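Local coordinates for MIP07328p (Drosophila melanogaster, PDB 6FKK), which probably acts as a chemorepellent axon guidance cue, a membrane-bound semaphorin that signals between cells through binding of its semaphorin receptor, at residues A[382-387]-A[412-417]; A[417-422]-A[521-526]; A[437-442]-A[475-480]; A[494-499]-A[505-510]. One frame throughout, in Å; residues are numbered along the deposited sequence.

Contact 1: residues A[382-387]-A[412-417]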
loop_
_atom_site.group_PDB
_atom_site.type_symbol
_atom_site.label_atom_id
_atom_site.label_comp_id
_atom_site.label_asym_id
_atom_site.label_seq_id
_atom_site.Cartn_x
_atom_site.Cartn_y
_atom_site.Cartn_z
ATOM N N LEU A 382 -6.604 -21.339 3.619
ATOM C CA LEU A 382 -7.583 -21.079 2.576
ATOM C C LEU A 382 -6.907 -21.125 1.213
ATOM O O LEU A 382 -5.690 -20.961 1.092
ATOM C CB LEU A 382 -8.269 -19.725 2.783
ATOM C CG LEU A 382 -8.997 -19.575 4.119
ATOM C CD1 LEU A 382 -9.596 -18.184 4.253
ATOM C CD2 LEU A 382 -10.068 -20.645 4.268
ATOM N N HIS A 383 -7.715 -21.352 0.178
ATOM C CA HIS A 383 -7.210 -21.490 -1.181
ATOM C C HIS A 383 -6.970 -20.150 -1.869
ATOM O O HIS A 383 -6.927 -20.101 -3.104
ATOM C CB HIS A 383 -8.169 -22.344 -2.014
ATOM C CG HIS A 383 -8.285 -23.760 -1.539
ATOM N ND1 HIS A 383 -7.188 -24.566 -1.326
ATOM C CD2 HIS A 383 -9.369 -24.515 -1.241
ATOM C CE1 HIS A 383 -7.590 -25.755 -0.915
ATOM N NE2 HIS A 383 -8.909 -25.751 -0.855
ATOM N N HIS A 384 -6.813 -19.067 -1.111
ATOM C CA HIS A 384 -6.516 -17.770 -1.698
ATOM C C HIS A 384 -5.792 -16.908 -0.676
ATOM O O HIS A 384 -5.913 -17.107 0.535
ATOM C CB HIS A 384 -7.787 -17.065 -2.195
ATOM C CG HIS A 384 -8.802 -16.814 -1.122
ATOM N ND1 HIS A 384 -9.965 -17.546 -1.014
ATOM C CD2 HIS A 384 -8.835 -15.907 -0.118
ATOM C CE1 HIS A 384 -10.668 -17.103 0.013
ATOM N NE2 HIS A 384 -10.003 -16.109 0.575
ATOM N N ARG A 385 -5.030 -15.943 -1.185
ATOM C CA ARG A 385 -4.294 -14.997 -0.362
ATOM C C ARG A 385 -4.784 -13.583 -0.642
ATOM O O ARG A 385 -5.224 -13.274 -1.753
ATOM C CB ARG A 385 -2.785 -15.077 -0.631
ATOM C CG ARG A 385 -2.159 -16.442 -0.383
ATOM C CD ARG A 385 -0.720 -16.482 -0.887
ATOM N NE ARG A 385 -0.043 -17.732 -0.547
ATOM C CZ ARG A 385 0.740 -17.892 0.516
ATOM N NH1 ARG A 385 0.946 -16.879 1.346
ATOM N NH2 ARG A 385 1.318 -19.062 0.750
ATOM N N LEU A 386 -4.699 -12.723 0.370
ATOM C CA LEU A 386 -5.040 -11.319 0.195
ATOM C C LEU A 386 -3.932 -10.593 -0.554
ATOM O O LEU A 386 -2.746 -10.888 -0.384
ATOM C CB LEU A 386 -5.280 -10.650 1.547
ATOM C CG LEU A 386 -6.433 -11.181 2.404
ATOM C CD1 LEU A 386 -6.547 -10.374 3.688
ATOM C CD2 LEU A 386 -7.753 -11.166 1.645
ATOM N N THR A 387 -4.329 -9.628 -1.393
ATOM C CA THR A 387 -3.377 -8.965 -2.285
ATOM C C THR A 387 -3.497 -7.444 -2.285
ATOM O O THR A 387 -2.497 -6.754 -2.512
ATOM C CB THR A 387 -3.540 -9.486 -3.721
ATOM O OG1 THR A 387 -4.884 -9.265 -4.166
ATOM C CG2 THR A 387 -3.217 -10.974 -3.797
ATOM N N ASP A 412 -7.644 -14.596 -5.893
ATOM C CA ASP A 412 -8.772 -15.327 -6.454
ATOM C C ASP A 412 -9.697 -14.411 -7.248
ATOM O O ASP A 412 -10.373 -14.869 -8.174
ATOM C CB ASP A 412 -9.537 -16.017 -5.318
ATOM C CG ASP A 412 -10.473 -17.105 -5.803
ATOM O OD1 ASP A 412 -10.600 -17.297 -7.027
ATOM O OD2 ASP A 412 -11.084 -17.779 -4.949
ATOM N N GLY A 413 -9.722 -13.123 -6.919
ATOM C CA GLY A 413 -10.657 -12.191 -7.510
ATOM C C GLY A 413 -11.798 -11.777 -6.606
ATOM O O GLY A 413 -12.741 -11.133 -7.084
ATOM N N LYS A 414 -11.749 -12.125 -5.325
ATOM C CA LYS A 414 -12.800 -11.783 -4.382
ATOM C C LYS A 414 -12.464 -10.489 -3.653
ATOM O O LYS A 414 -11.308 -10.069 -3.574
ATOM C CB LYS A 414 -13.010 -12.909 -3.367
ATOM C CG LYS A 414 -13.196 -14.292 -3.973
ATOM C CD LYS A 414 -13.703 -15.281 -2.931
ATOM C CE LYS A 414 -13.638 -16.711 -3.440
ATOM N NZ LYS A 414 -14.308 -16.868 -4.760
ATOM N N VAL A 415 -13.502 -9.859 -3.109
ATOM C CA VAL A 415 -13.368 -8.638 -2.326
ATOM C C VAL A 415 -14.085 -8.844 -1.000
ATOM O O VAL A 415 -15.221 -9.329 -0.974
ATOM C CB VAL A 415 -13.939 -7.416 -3.069
ATOM C CG1 VAL A 415 -13.952 -6.198 -2.156
ATOM C CG2 VAL A 415 -13.131 -7.139 -4.329
ATOM N N THR A 416 -13.423 -8.479 0.096
ATOM C CA THR A 416 -13.959 -8.656 1.440
ATOM C C THR A 416 -14.106 -7.297 2.111
ATOM O O THR A 416 -13.122 -6.565 2.260
ATOM C CB THR A 416 -13.057 -9.566 2.276
ATOM O OG1 THR A 416 -13.038 -10.881 1.708
ATOM C CG2 THR A 416 -13.561 -9.645 3.709
ATOM N N LYS A 417 -15.332 -6.964 2.505
ATOM C CA LYS A 417 -15.602 -5.818 3.361
ATOM C C LYS A 417 -15.663 -6.281 4.810
ATOM O O LYS A 417 -16.216 -7.345 5.104
ATOM C CB LYS A 417 -16.928 -5.146 2.998
ATOM C CG LYS A 417 -17.087 -4.710 1.556
ATOM C CD LYS A 417 -18.518 -4.232 1.326
ATOM C CE LYS A 417 -18.699 -3.578 -0.035
ATOM N NZ LYS A 417 -18.364 -4.488 -1.164
#
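H384 holds its ring carbon CG between the backbone N and the carbonyl carbon (chi1 60°), while D412 swings CG anti to its own N (chi1 -164°), and these two choices set the imidazole beside the carboxylate. The CB atoms of H384 and D412 lie 3.7 Å apart, so the side chains touch at their roots and cross obliquely beyond, with ring and carboxylate planes turned 38° against each other. H384 ND1 comes no nearer than 4.1 Å to D412 OD2, too far for a bond, although the negative charge may still polarise the ring. Histidine suits the place because its imidazole can lie beside a carboxylate with no direct bond between them. That neighbour is itself tied down within its own segment, where K414 NZ forms a salt bridge with D412 OD2 at 3.4 Å. The same ammonium group is bonded to Q442 OE1 on the adjoining strand, and the aliphatic K414 CE approaches H384 ND1 obliquely at 4.5 Å. The contact thus joins the approach to strand 386-396 with the turn entering strand 414-423, bridging past strand 402-410 at one end of a four-stranded antiparallel blade of the sema domain's beta-propeller.

Contact 2: residues A[417-422]-A[521-526]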
loop_
_atom_site.group_PDB
_atom_site.type_symbol
_atom_site.label_atom_id
_atom_site.label_comp_id
_atom_site.label_asym_id
_atom_site.label_seq_id
_atom_site.Cartn_x
_atom_site.Cartn_y
_atom_site.Cartn_z
ATOM N N LYS A 417 -15.332 -6.964 2.505
ATOM C CA LYS A 417 -15.602 -5.818 3.361
ATOM C C LYS A 417 -15.663 -6.281 4.810
ATOM O O LYS A 417 -16.216 -7.345 5.104
ATOM C CB LYS A 417 -16.928 -5.146 2.998
ATOM C CG LYS A 417 -17.087 -4.710 1.556
ATOM C CD LYS A 417 -18.518 -4.232 1.326
ATOM C CE LYS A 417 -18.699 -3.578 -0.035
ATOM N NZ LYS A 417 -18.364 -4.488 -1.164
ATOM N N PHE A 418 -15.105 -5.479 5.713
ATOM C CA PHE A 418 -15.226 -5.779 7.134
ATOM C C PHE A 418 -14.931 -4.531 7.950
ATOM O O PHE A 418 -14.238 -3.615 7.498
ATOM C CB PHE A 418 -14.303 -6.930 7.559
ATOM C CG PHE A 418 -12.844 -6.565 7.615
ATOM C CD1 PHE A 418 -12.039 -6.696 6.496
ATOM C CD2 PHE A 418 -12.272 -6.116 8.795
ATOM C CE1 PHE A 418 -10.696 -6.371 6.549
ATOM C CE2 PHE A 418 -10.931 -5.787 8.854
ATOM C CZ PHE A 418 -10.142 -5.916 7.729
ATOM N N ILE A 419 -15.471 -4.515 9.170
ATOM C CA ILE A 419 -15.169 -3.498 10.166
ATOM C C ILE A 419 -14.746 -4.205 11.447
ATOM O O ILE A 419 -14.914 -5.415 11.601
ATOM C CB ILE A 419 -16.360 -2.555 10.435
ATOM C CG1 ILE A 419 -17.524 -3.331 11.055
ATOM C CG2 ILE A 419 -16.791 -1.855 9.154
ATOM C CD1 ILE A 419 -18.670 -2.454 11.505
ATOM N N ASN A 420 -14.189 -3.431 12.372
ATOM C CA ASN A 420 -13.720 -3.950 13.649
ATOM C C ASN A 420 -14.507 -3.315 14.784
ATOM O O ASN A 420 -14.811 -2.119 14.751
ATOM C CB ASN A 420 -12.224 -3.685 13.843
ATOM C CG ASN A 420 -11.361 -4.493 12.895
ATOM O OD1 ASN A 420 -10.637 -3.936 12.072
ATOM N ND2 ASN A 420 -11.432 -5.814 13.010
ATOM N N ILE A 421 -14.837 -4.125 15.786
ATOM C CA ILE A 421 -15.517 -3.662 16.989
ATOM C C ILE A 421 -14.731 -4.168 18.188
ATOM O O ILE A 421 -14.501 -5.376 18.320
ATOM C CB ILE A 421 -16.977 -4.143 17.053
ATOM C CG1 ILE A 421 -17.820 -3.441 15.985
ATOM C CG2 ILE A 421 -17.558 -3.904 18.438
ATOM C CD1 ILE A 421 -19.262 -3.892 15.966
ATOM N N LEU A 422 -14.315 -3.251 19.055
ATOM C CA LEU A 422 -13.527 -3.576 20.237
ATOM C C LEU A 422 -14.424 -3.484 21.463
ATOM O O LEU A 422 -15.020 -2.431 21.721
ATOM C CB LEU A 422 -12.327 -2.638 20.365
ATOM C CG LEU A 422 -11.329 -2.927 21.487
ATOM C CD1 LEU A 422 -10.683 -4.287 21.287
ATOM C CD2 LEU A 422 -10.273 -1.834 21.566
ATOM N N GLN A 521 -30.612 -0.809 12.785
ATOM C CA GLN A 521 -29.276 -1.278 12.443
ATOM C C GLN A 521 -28.682 -1.968 13.662
ATOM O O GLN A 521 -28.868 -1.509 14.791
ATOM C CB GLN A 521 -28.368 -0.131 11.985
ATOM C CG GLN A 521 -26.982 -0.576 11.539
ATOM C CD GLN A 521 -26.112 0.582 11.087
ATOM O OE1 GLN A 521 -25.592 1.339 11.906
ATOM N NE2 GLN A 521 -25.952 0.725 9.776
ATOM N N SER A 522 -27.971 -3.069 13.424
ATOM C CA SER A 522 -27.362 -3.846 14.505
ATOM C C SER A 522 -25.988 -4.311 14.033
ATOM O O SER A 522 -25.885 -5.247 13.234
ATOM C CB SER A 522 -28.243 -5.024 14.903
ATOM O OG SER A 522 -27.694 -5.709 16.014
ATOM N N LEU A 523 -24.941 -3.656 14.530
ATOM C CA LEU A 523 -23.572 -4.022 14.189
ATOM C C LEU A 523 -22.892 -4.859 15.261
ATOM O O LEU A 523 -21.961 -5.606 14.942
ATOM C CB LEU A 523 -22.729 -2.764 13.941
ATOM C CG LEU A 523 -23.224 -1.768 12.893
ATOM C CD1 LEU A 523 -22.251 -0.605 12.772
ATOM C CD2 LEU A 523 -23.411 -2.454 11.554
ATOM N N ASN A 524 -23.335 -4.756 16.512
ATOM C CA ASN A 524 -22.700 -5.422 17.647
ATOM C C ASN A 524 -23.428 -6.703 18.034
ATOM O O ASN A 524 -23.614 -6.990 19.220
ATOM C CB ASN A 524 -22.624 -4.464 18.833
ATOM C CG ASN A 524 -21.572 -4.870 19.846
ATOM O OD1 ASN A 524 -20.731 -5.725 19.575
ATOM N ND2 ASN A 524 -21.609 -4.250 21.021
ATOM N N SER A 525 -23.849 -7.496 17.050
ATOM C CA SER A 525 -24.627 -8.700 17.303
ATOM C C SER A 525 -24.254 -9.762 16.279
ATOM O O SER A 525 -23.415 -9.545 15.399
ATOM C CB SER A 525 -26.131 -8.408 17.250
ATOM O OG SER A 525 -26.526 -8.015 15.946
ATOM N N THR A 526 -24.886 -10.926 16.405
ATOM C CA THR A 526 -24.770 -11.954 15.384
ATOM C C THR A 526 -25.584 -11.554 14.159
ATOM O O THR A 526 -26.545 -10.785 14.250
ATOM C CB THR A 526 -25.259 -13.301 15.918
ATOM O OG1 THR A 526 -24.881 -13.436 17.293
ATOM C CG2 THR A 526 -24.649 -14.448 15.121
#
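An apolar contact joins I421 and I419, on strand 414-423 of a propeller blade, to L523 in a loop of the plexin repeat (PSI) region, just before helix 527-533. I421 does most of the work. Its CG1 stands anti to the carbonyl carbon (chi1 -69°) and the chain runs on extended, which carries CD1 out to the loop backbone. There CD1 lies 3.4 Å from the carbonyl O of L523 and 4.2 Å from L523 CB. The other branch, I421 CG2, passes obliquely against the amide of N524, 3.8 Å from OD1. Two residues back on the strand, I419 points the same way, and its CD1 meets CD1 of L523 at 4.2 Å. That I419 and I421 share a side follows from beta geometry, which returns every second residue to one side of a strand; here that side belongs to the sema propeller and receives the cysteine-rich module. Beta-branched isoleucine suits a strand, and I421 presents both of its branches to the loop, I419 only its CD1, while the forked end of L523 also packs on Y403, S397 and P493. N524 OD1 is hydrogen-bonded to K434 NZ.

Contact 3: residues A[437-442]-A[475-480]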
loop_
_atom_site.group_PDB
_atom_site.type_symbol
_atom_site.label_atom_id
_atom_site.label_comp_id
_atom_site.label_asym_id
_atom_site.label_seq_id
_atom_site.Cartn_x
_atom_site.Cartn_y
_atom_site.Cartn_z
ATOM N N VAL A 437 -17.479 -9.194 9.385
ATOM C CA VAL A 437 -17.348 -9.331 7.939
ATOM C C VAL A 437 -18.650 -8.890 7.286
ATOM O O VAL A 437 -19.706 -9.485 7.519
ATOM C CB VAL A 437 -16.993 -10.772 7.549
ATOM C CG1 VAL A 437 -17.048 -10.938 6.038
ATOM C CG2 VAL A 437 -15.618 -11.137 8.080
ATOM N N ILE A 438 -18.577 -7.845 6.464
ATOM C CA ILE A 438 -19.773 -7.332 5.805
ATOM C C ILE A 438 -20.160 -8.215 4.626
ATOM O O ILE A 438 -21.304 -8.675 4.527
ATOM C CB ILE A 438 -19.556 -5.872 5.370
ATOM C CG1 ILE A 438 -19.299 -4.992 6.592
ATOM C CG2 ILE A 438 -20.751 -5.365 4.582
ATOM C CD1 ILE A 438 -18.950 -3.566 6.244
ATOM N N SER A 439 -19.220 -8.469 3.717
ATOM C CA SER A 439 -19.502 -9.299 2.553
ATOM C C SER A 439 -18.198 -9.814 1.966
ATOM O O SER A 439 -17.143 -9.194 2.119
ATOM C CB SER A 439 -20.281 -8.525 1.484
ATOM O OG SER A 439 -19.467 -7.530 0.887
ATOM N N GLU A 440 -18.289 -10.957 1.288
ATOM C CA GLU A 440 -17.187 -11.491 0.490
ATOM C C GLU A 440 -17.780 -11.985 -0.821
ATOM O O GLU A 440 -18.436 -13.030 -0.853
ATOM C CB GLU A 440 -16.449 -12.617 1.215
ATOM C CG GLU A 440 -15.231 -13.130 0.456
ATOM C CD GLU A 440 -14.504 -14.252 1.179
ATOM O OE1 GLU A 440 -14.882 -15.429 0.994
ATOM O OE2 GLU A 440 -13.553 -13.953 1.933
ATOM N N MET A 441 -17.560 -11.233 -1.896
ATOM C CA MET A 441 -18.169 -11.524 -3.184
ATOM C C MET A 441 -17.101 -11.680 -4.256
ATOM O O MET A 441 -16.023 -11.082 -4.180
ATOM C CB MET A 441 -19.148 -10.421 -3.598
ATOM C CG MET A 441 -20.130 -10.017 -2.513
ATOM S SD MET A 441 -21.470 -9.010 -3.173
ATOM C CE MET A 441 -22.240 -8.420 -1.668
ATOM N N GLN A 442 -17.418 -12.493 -5.259
ATOM C CA GLN A 442 -16.561 -12.641 -6.426
ATOM C C GLN A 442 -16.782 -11.452 -7.354
ATOM O O GLN A 442 -17.914 -11.187 -7.771
ATOM C CB GLN A 442 -16.863 -13.953 -7.144
ATOM C CG GLN A 442 -15.884 -14.296 -8.249
ATOM C CD GLN A 442 -14.545 -14.753 -7.710
ATOM O OE1 GLN A 442 -14.480 -15.507 -6.739
ATOM N NE2 GLN A 442 -13.467 -14.295 -8.335
ATOM N N LEU A 475 -19.569 0.498 -3.934
ATOM C CA LEU A 475 -18.827 0.588 -2.679
ATOM C C LEU A 475 -19.661 0.099 -1.501
ATOM O O LEU A 475 -19.115 -0.471 -0.550
ATOM C CB LEU A 475 -18.368 2.028 -2.446
ATOM C CG LEU A 475 -17.431 2.292 -1.267
ATOM C CD1 LEU A 475 -16.032 1.773 -1.563
ATOM C CD2 LEU A 475 -17.402 3.773 -0.933
ATOM N N HIS A 476 -20.974 0.310 -1.546
ATOM C CA HIS A 476 -21.880 -0.155 -0.507
ATOM C C HIS A 476 -23.169 -0.619 -1.164
ATOM O O HIS A 476 -23.735 0.095 -1.998
ATOM C CB HIS A 476 -22.165 0.948 0.518
ATOM C CG HIS A 476 -20.954 1.398 1.275
ATOM N ND1 HIS A 476 -20.443 0.695 2.345
ATOM C CD2 HIS A 476 -20.157 2.480 1.121
ATOM C CE1 HIS A 476 -19.382 1.325 2.817
ATOM N NE2 HIS A 476 -19.187 2.412 2.091
ATOM N N HIS A 477 -23.628 -1.813 -0.788
ATOM C CA HIS A 477 -24.761 -2.455 -1.441
ATOM C C HIS A 477 -26.095 -2.120 -0.787
ATOM O O HIS A 477 -27.000 -2.966 -0.783
ATOM C CB HIS A 477 -24.559 -3.972 -1.468
ATOM C CG HIS A 477 -23.204 -4.396 -1.942
ATOM N ND1 HIS A 477 -22.895 -4.544 -3.277
ATOM C CD2 HIS A 477 -22.080 -4.715 -1.258
ATOM C CE1 HIS A 477 -21.638 -4.930 -3.395
ATOM N NE2 HIS A 477 -21.120 -5.041 -2.186
ATOM N N CYS A 478 -26.250 -0.916 -0.230
ATOM C CA CYS A 478 -27.519 -0.566 0.402
ATOM C C CYS A 478 -28.648 -0.544 -0.622
ATOM O O CYS A 478 -29.707 -1.143 -0.410
ATOM C CB CYS A 478 -27.422 0.789 1.106
ATOM S SG CYS A 478 -25.991 1.061 2.185
ATOM N N SER A 479 -28.433 0.140 -1.747
ATOM C CA SER A 479 -29.477 0.274 -2.757
ATOM C C SER A 479 -29.685 -0.995 -3.568
ATOM O O SER A 479 -30.603 -1.035 -4.394
ATOM C CB SER A 479 -29.148 1.435 -3.697
ATOM O OG SER A 479 -27.910 1.224 -4.351
ATOM N N HIS A 480 -28.869 -2.026 -3.359
ATOM C CA HIS A 480 -28.995 -3.269 -4.105
ATOM C C HIS A 480 -29.686 -4.374 -3.319
ATOM O O HIS A 480 -29.961 -5.436 -3.889
ATOM C CB HIS A 480 -27.615 -3.755 -4.564
ATOM C CG HIS A 480 -26.989 -2.889 -5.614
ATOM N ND1 HIS A 480 -26.580 -1.597 -5.369
ATOM C CD2 HIS A 480 -26.706 -3.132 -6.915
ATOM C CE1 HIS A 480 -26.070 -1.080 -6.473
ATOM N NE2 HIS A 480 -26.134 -1.992 -7.427
#
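M441 reaches across to H477 along a nearly straight chain: CB and CG form an extended stem, with CG anti to the carbonyl carbon (chi1 -48°), and sulfur and methyl do the touching. SD stands oblique to the imidazole, 4.4 Å from the centroid of the H477 ring. The terminal CE goes further and settles over one face in a CH-pi contact, 18° off the ring normal, toward the rim, where M441 CE is 3.6 Å from H477 NE2. Methionine suits the task: its flexible, unbranched chain ends in a polarisable thioether whose methyl can lie on a ring. On the same strand I438 and S439 together face K417 in a classic beta bulge, and K417 NZ is hydrogen-bonded to H477 NE2; the ring is thus packed on a face and bonded at a nitrogen. With an alanine in place of H477, the M441 methyl would probably lose the face it rests on and the K417 ammonium its imidazole partner. Loop 475-480 leads from the sema propeller into the PSI region and holds C478, disulfide-bonded to C495. A lysine ammonium normally donates, so NE2 is probably the acceptor, which would leave the proton on ND1 and the ring neutral.

Contact 4: residues A[494-499]-A[505-510]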
loop_
_atom_site.group_PDB
_atom_site.type_symbol
_atom_site.label_atom_id
_atom_site.label_comp_id
_atom_site.label_asym_id
_atom_site.label_seq_id
_atom_site.Cartn_x
_atom_site.Cartn_y
_atom_site.Cartn_z
ATOM N N ILE A 494 -23.078 1.688 7.080
ATOM C CA ILE A 494 -23.670 2.752 6.281
ATOM C C ILE A 494 -25.086 2.425 5.808
ATOM O O ILE A 494 -25.814 3.345 5.405
ATOM C CB ILE A 494 -22.761 3.085 5.081
ATOM C CG1 ILE A 494 -22.830 4.573 4.746
ATOM C CG2 ILE A 494 -23.133 2.247 3.870
ATOM C CD1 ILE A 494 -21.731 5.019 3.813
ATOM N N CYS A 495 -25.498 1.160 5.849
ATOM C CA CYS A 495 -26.845 0.765 5.453
ATOM C C CYS A 495 -27.720 0.620 6.692
ATOM O O CYS A 495 -27.330 -0.041 7.660
ATOM C CB CYS A 495 -26.843 -0.551 4.668
ATOM S SG CYS A 495 -25.728 -0.660 3.234
ATOM N N ALA A 496 -28.896 1.241 6.657
ATOM C CA ALA A 496 -29.891 1.100 7.708
ATOM C C ALA A 496 -31.250 0.881 7.061
ATOM O O ALA A 496 -31.483 1.279 5.918
ATOM C CB ALA A 496 -29.922 2.326 8.631
ATOM N N TRP A 497 -32.149 0.238 7.801
ATOM C CA TRP A 497 -33.460 -0.140 7.285
ATOM C C TRP A 497 -34.521 0.827 7.793
ATOM O O TRP A 497 -34.717 0.957 9.006
ATOM C CB TRP A 497 -33.817 -1.570 7.686
ATOM C CG TRP A 497 -35.165 -1.986 7.199
ATOM C CD1 TRP A 497 -36.314 -2.065 7.929
ATOM C CD2 TRP A 497 -35.510 -2.366 5.863
ATOM N NE1 TRP A 497 -37.354 -2.479 7.131
ATOM C CE2 TRP A 497 -36.886 -2.668 5.857
ATOM C CE3 TRP A 497 -34.788 -2.482 4.671
ATOM C CZ2 TRP A 497 -37.553 -3.086 4.708
ATOM C CZ3 TRP A 497 -35.452 -2.892 3.532
ATOM C CH2 TRP A 497 -36.820 -3.189 3.558
ATOM N N ASP A 498 -35.207 1.491 6.866
ATOM C CA ASP A 498 -36.310 2.376 7.214
ATOM C C ASP A 498 -37.590 1.562 7.359
ATOM O O ASP A 498 -37.953 0.794 6.463
ATOM C CB ASP A 498 -36.481 3.459 6.145
ATOM C CG ASP A 498 -37.468 4.542 6.556
ATOM O OD1 ASP A 498 -37.985 4.484 7.691
ATOM O OD2 ASP A 498 -37.722 5.460 5.745
ATOM N N LEU A 499 -38.269 1.722 8.494
ATOM C CA LEU A 499 -39.537 1.031 8.687
ATOM C C LEU A 499 -40.689 1.772 8.027
ATOM O O LEU A 499 -41.687 1.146 7.653
ATOM C CB LEU A 499 -39.815 0.841 10.178
ATOM C CG LEU A 499 -38.910 -0.165 10.886
ATOM C CD1 LEU A 499 -39.291 -0.300 12.354
ATOM C CD2 LEU A 499 -38.982 -1.507 10.182
ATOM N N LYS A 505 -31.548 2.002 3.218
ATOM C CA LYS A 505 -31.059 3.320 2.839
ATOM C C LYS A 505 -29.594 3.505 3.217
ATOM O O LYS A 505 -29.100 2.923 4.187
ATOM C CB LYS A 505 -31.897 4.426 3.491
ATOM C CG LYS A 505 -33.297 4.558 2.917
ATOM C CD LYS A 505 -34.062 5.700 3.564
ATOM C CE LYS A 505 -35.442 5.856 2.945
ATOM N NZ LYS A 505 -36.222 6.946 3.595
ATOM N N ASN A 506 -28.910 4.334 2.433
ATOM C CA ASN A 506 -27.522 4.698 2.678
ATOM C C ASN A 506 -27.492 5.948 3.550
ATOM O O ASN A 506 -28.069 6.978 3.185
ATOM C CB ASN A 506 -26.798 4.932 1.351
ATOM C CG ASN A 506 -25.316 5.207 1.523
ATOM O OD1 ASN A 506 -24.915 6.095 2.275
ATOM N ND2 ASN A 506 -24.492 4.443 0.815
ATOM N N LEU A 507 -26.814 5.863 4.696
ATOM C CA LEU A 507 -26.818 6.977 5.638
ATOM C C LEU A 507 -25.949 8.143 5.178
ATOM O O LEU A 507 -26.144 9.265 5.658
ATOM C CB LEU A 507 -26.359 6.506 7.017
ATOM C CG LEU A 507 -27.260 5.493 7.722
ATOM C CD1 LEU A 507 -26.759 5.219 9.127
ATOM C CD2 LEU A 507 -28.690 5.990 7.754
ATOM N N ALA A 508 -25.004 7.911 4.269
ATOM C CA ALA A 508 -24.115 8.981 3.830
ATOM C C ALA A 508 -24.663 9.740 2.626
ATOM O O ALA A 508 -24.539 10.968 2.564
ATOM C CB ALA A 508 -22.731 8.420 3.499
ATOM N N THR A 509 -25.267 9.035 1.669
ATOM C CA THR A 509 -25.765 9.646 0.442
ATOM C C THR A 509 -27.241 10.025 0.524
ATOM O O THR A 509 -27.605 11.160 0.202
ATOM C CB THR A 509 -25.540 8.702 -0.747
ATOM O OG1 THR A 509 -26.243 7.471 -0.532
ATOM C CG2 THR A 509 -24.055 8.408 -0.926
ATOM N N SER A 510 -28.102 9.098 0.945
ATOM C CA SER A 510 -29.533 9.375 0.984
ATOM C C SER A 510 -29.851 10.431 2.034
ATOM O O SER A 510 -29.229 10.482 3.099
ATOM C CB SER A 510 -30.316 8.096 1.273
ATOM O OG SER A 510 -30.023 7.093 0.318
#
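K505 and D498 form a salt bridge, NZ to OD2 3.0 Å, placed diagonally across the beta hairpin 495-498/503-506 of the PSI domain. The lysine chain is extended beyond CG and runs obliquely over D498 CB before its ammonium meets OD2 on the anti side, 22° out of the carboxylate plane. Aspartate suits the spot because it has several donors to satisfy: OD1 takes the backbone N of Q500 and the hydroxyl of T518, and OD2 also bonds T501 OG1. Below this pair lies the hairpin's backbone ladder. A496 and K505 are a hydrogen-bonded antiparallel pair, joined both ways by A496 N to K505 O at 3.0 Å and K505 N to A496 O at 2.8 Å. C495 and N506 make the adjacent non-hydrogen-bonded pair, C495 being disulfide-linked to C478. A further bond, L507 N to I494 O at 2.8 Å, carries the pairing past the strand end. There N506 turns the chain: with CG anti to the backbone N (chi1 -175°), its OD1 accepts from A508 N (2.7 Å), in the carbonyl plane, as an Asx turn, and from T509 N, above that plane. A leucine in its place would probably leave both amides without their acceptor and set the turn free to shift. The apolar groups close round this frame. A496, small enough to lie under a neighbour, receives L507 CD2 on its CB at 4.0 Å. The I494 side chain crosses that of N506, CG1 3.6 Å from N506 OD1, and its CD1 ends 3.6 Å from A508 CB.

How the contacts relate
Contacts 3 and 4 are buried, whereas contacts 1 and 2 are only partly so. Contacts 1 to 3 all draw on one propeller blade: K417 belongs to both 1 and 2, and its backbone pairs with the strand used by contact 3. Contact 1 stays within the sema domain; 2 and 3 join it to the PSI region, the one by aliphatic packing, the other by methionine on imidazole. Contact 4 lies wholly in the PSI region and has the regular backbone bonding across its segments that the other three lack. The C478-C495 disulfide couples 3 to 4, and Q521 NE2, bonded to C495 O, ties 2 to 4.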